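Long-range contact in cellulase (Clostridium cellulovorans, PDB 6UI3), which probably hydrolyses beta-1,4-glucan chains as the family 5 catalytic domain of a larger, dockerin-bearing endoglucanase of broad specificity: residues F147-Q152 and R190-P195. Numbering follows the deposited sequence.
Sequences FDTINQ and RLIMVP. Unlike the reference sequence in segment 147-152: Q152 (reference Glu).
F147 and D148 pair in parallel with I192 and M193, as three backbone hydrogen bonds and two bridges establish. The central bond, M193 N to F147 O, is short at 2.7 Å and almost straight (176° at the hydrogen); T149 N continues the ladder to M193 O at 3.1 Å, whereas F147 N reaches L191 O only weakly, at 3.4 Å. Two CA-H...O contacts add to these carbonyls: I192 CA lies 3.4 Å from F147 O, and D148 CA approaches M193 O in the same way. Beyond D148 the chains diverge, the nearest CA atoms separating from 4.5 Å at D148-M193 to 7.1 Å at I150-P195.

The aromatic contact is a CH-pi interaction. R190 CD sits over one face of the F147 ring, 3.7 Å from its centroid and 11° off the normal; the arginine chain bends at chi3, and the guanidinium plane stands 48° from the ring, too tilted for a flat stack. N187 takes the NE hydrogen, while NH1 binds the carbonyls of S142 and L145, fixing the head group.

Apolar contacts lie along the rest of the interface. T149 CG2 meets I192 CG2 at 3.6 Å on the helix-facing side. P195 CG packs against I150 CG2 and lies closer still to I150 O, the two side chains crossing at about a right angle. On the barrel-interior side, D148 and M193 meet through their CB atoms.

Polar partners lie outside the pair: T149 OG1 is hydrogen-bonded to N173 of helix 163-182, and D148, with CG anti to its backbone N, extends its carboxylate to a salt bridge with R64.

The parallel neighbours, with helix 163-182 in the intervening chain, form a beta-alpha-beta unit joining the fourth and fifth strands of the (beta/alpha)8 TIM barrel. N151-Q152, just beyond strand four, probably corresponds to the Asn-Glu pair of family 5, whose Glu is the acid/base.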
loop_
_atom_site.group_PDB
_atom_site.type_symbol
_atom_site.label_atom_id
_atom_site.label_comp_id
_atom_site.label_asym_id
_atom_site.label_seq_id
_atom_site.Cartn_x
_atom_site.Cartn_y
_atom_site.Cartn_z
ATOM N N PHE A 147 -5.265 -7.716 3.266
ATOM C CA PHE A 147 -4.221 -7.475 4.261
ATOM C C PHE A 147 -2.861 -7.339 3.576
ATOM O O PHE A 147 -2.583 -8.040 2.598
ATOM C CB PHE A 147 -4.151 -8.646 5.247
ATOM C CG PHE A 147 -5.387 -8.843 6.104
ATOM C CD1 PHE A 147 -6.272 -7.806 6.375
ATOM C CD2 PHE A 147 -5.643 -10.090 6.666
ATOM C CE1 PHE A 147 -7.386 -8.017 7.206
ATOM C CE2 PHE A 147 -6.745 -10.295 7.484
ATOM C CZ PHE A 147 -7.613 -9.266 7.745
ATOM N N ASP A 148 -2.006 -6.463 4.107
ATOM C CA ASP A 148 -0.662 -6.153 3.589
ATOM C C ASP A 148 0.275 -6.315 4.781
ATOM O O ASP A 148 0.159 -5.584 5.764
ATOM C CB ASP A 148 -0.733 -4.730 3.008
ATOM C CG ASP A 148 0.614 -4.087 2.670
ATOM O OD1 ASP A 148 1.692 -4.714 2.807
ATOM O OD2 ASP A 148 0.561 -2.890 2.230
ATOM N N THR A 149 1.163 -7.316 4.745
ATOM C CA THR A 149 1.730 -7.857 5.990
ATOM C C THR A 149 2.652 -6.881 6.732
ATOM O O THR A 149 2.792 -6.975 7.957
ATOM C CB THR A 149 2.517 -9.149 5.726
ATOM O OG1 THR A 149 3.617 -8.840 4.853
ATOM C CG2 THR A 149 1.645 -10.264 5.162
ATOM N N ILE A 150 3.327 -5.993 6.007
ATOM C CA ILE A 150 4.232 -4.988 6.576
ATOM C C ILE A 150 4.499 -3.987 5.457
ATOM O O ILE A 150 4.641 -4.380 4.305
ATOM C CB ILE A 150 5.510 -5.628 7.161
ATOM C CG1 ILE A 150 6.408 -4.574 7.824
ATOM C CG2 ILE A 150 6.263 -6.433 6.104
ATOM C CD1 ILE A 150 5.809 -3.855 9.030
ATOM N N ASN A 151 4.574 -2.701 5.774
ATOM C CA ASN A 151 4.668 -1.649 4.751
ATOM C C ASN A 151 6.003 -1.664 3.998
ATOM O O ASN A 151 6.059 -2.052 2.826
ATOM C CB ASN A 151 4.402 -0.303 5.431
ATOM C CG ASN A 151 4.682 0.853 4.535
ATOM O OD1 ASN A 151 4.172 0.889 3.405
ATOM N ND2 ASN A 151 5.490 1.789 4.990
ATOM N N GLN A 152 7.079 -1.212 4.643
ATOM C CA GLN A 152 8.399 -1.044 4.019
ATOM C C GLN A 152 9.459 -1.669 4.917
ATOM O O GLN A 152 10.271 -0.976 5.549
ATOM C CB GLN A 152 8.674 0.421 3.677
ATOM C CG GLN A 152 7.846 0.833 2.452
ATOM C CD GLN A 152 7.930 2.271 2.025
ATOM O OE1 GLN A 152 7.475 2.620 0.933
ATOM N NE2 GLN A 152 8.484 3.111 2.854
ATOM N N ARG A 190 -8.874 -14.851 1.758
ATOM C CA ARG A 190 -8.630 -13.431 1.540
ATOM C C ARG A 190 -7.298 -13.205 0.826
ATOM O O ARG A 190 -6.310 -13.874 1.121
ATOM C CB ARG A 190 -8.551 -12.776 2.930
ATOM C CG ARG A 190 -8.423 -11.277 2.911
ATOM C CD ARG A 190 -8.499 -10.634 4.302
ATOM N NE ARG A 190 -9.595 -11.121 5.146
ATOM C CZ ARG A 190 -10.890 -10.915 4.916
ATOM N NH1 ARG A 190 -11.299 -10.216 3.865
ATOM N NH2 ARG A 190 -11.787 -11.450 5.733
ATOM N N LEU A 191 -7.248 -12.221 -0.076
ATOM C CA LEU A 191 -5.957 -11.848 -0.657
ATOM C C LEU A 191 -5.046 -11.248 0.417
ATOM O O LEU A 191 -5.463 -10.386 1.206
ATOM C CB LEU A 191 -6.140 -10.850 -1.796
ATOM C CG LEU A 191 -4.849 -10.471 -2.514
ATOM C CD1 LEU A 191 -4.300 -11.619 -3.338
ATOM C CD2 LEU A 191 -5.025 -9.250 -3.416
ATOM N N ILE A 192 -3.794 -11.705 0.443
ATOM C CA ILE A 192 -2.755 -11.140 1.296
ATOM C C ILE A 192 -1.624 -10.622 0.412
ATOM O O ILE A 192 -1.161 -11.325 -0.497
ATOM C CB ILE A 192 -2.221 -12.167 2.314
ATOM C CG1 ILE A 192 -3.361 -12.704 3.187
ATOM C CG2 ILE A 192 -1.127 -11.536 3.183
ATOM C CD1 ILE A 192 -3.005 -13.950 3.985
ATOM N N MET A 193 -1.194 -9.398 0.678
ATOM C CA MET A 193 -0.082 -8.752 -0.011
ATOM C C MET A 193 1.192 -8.928 0.810
ATOM O O MET A 193 1.180 -8.723 2.033
ATOM C CB MET A 193 -0.352 -7.255 -0.171
ATOM C CG MET A 193 -1.549 -6.940 -1.054
ATOM S SD MET A 193 -2.114 -5.225 -0.974
ATOM C CE MET A 193 -0.648 -4.349 -1.500
ATOM N N VAL A 194 2.292 -9.288 0.129
ATOM C CA VAL A 194 3.571 -9.507 0.761
ATOM C C VAL A 194 4.624 -8.656 0.048
ATOM O O VAL A 194 4.764 -8.747 -1.179
ATOM C CB VAL A 194 3.994 -10.993 0.767
ATOM C CG1 VAL A 194 3.145 -11.763 1.789
ATOM C CG2 VAL A 194 3.878 -11.635 -0.612
ATOM N N PRO A 195 5.353 -7.787 0.748
ATOM C CA PRO A 195 6.339 -6.924 0.094
ATOM C C PRO A 195 7.702 -7.583 -0.060
ATOM O O PRO A 195 8.075 -8.484 0.694
ATOM C CB PRO A 195 6.452 -5.756 1.088
ATOM C CG PRO A 195 6.291 -6.407 2.406
ATOM C CD PRO A 195 5.207 -7.453 2.181
#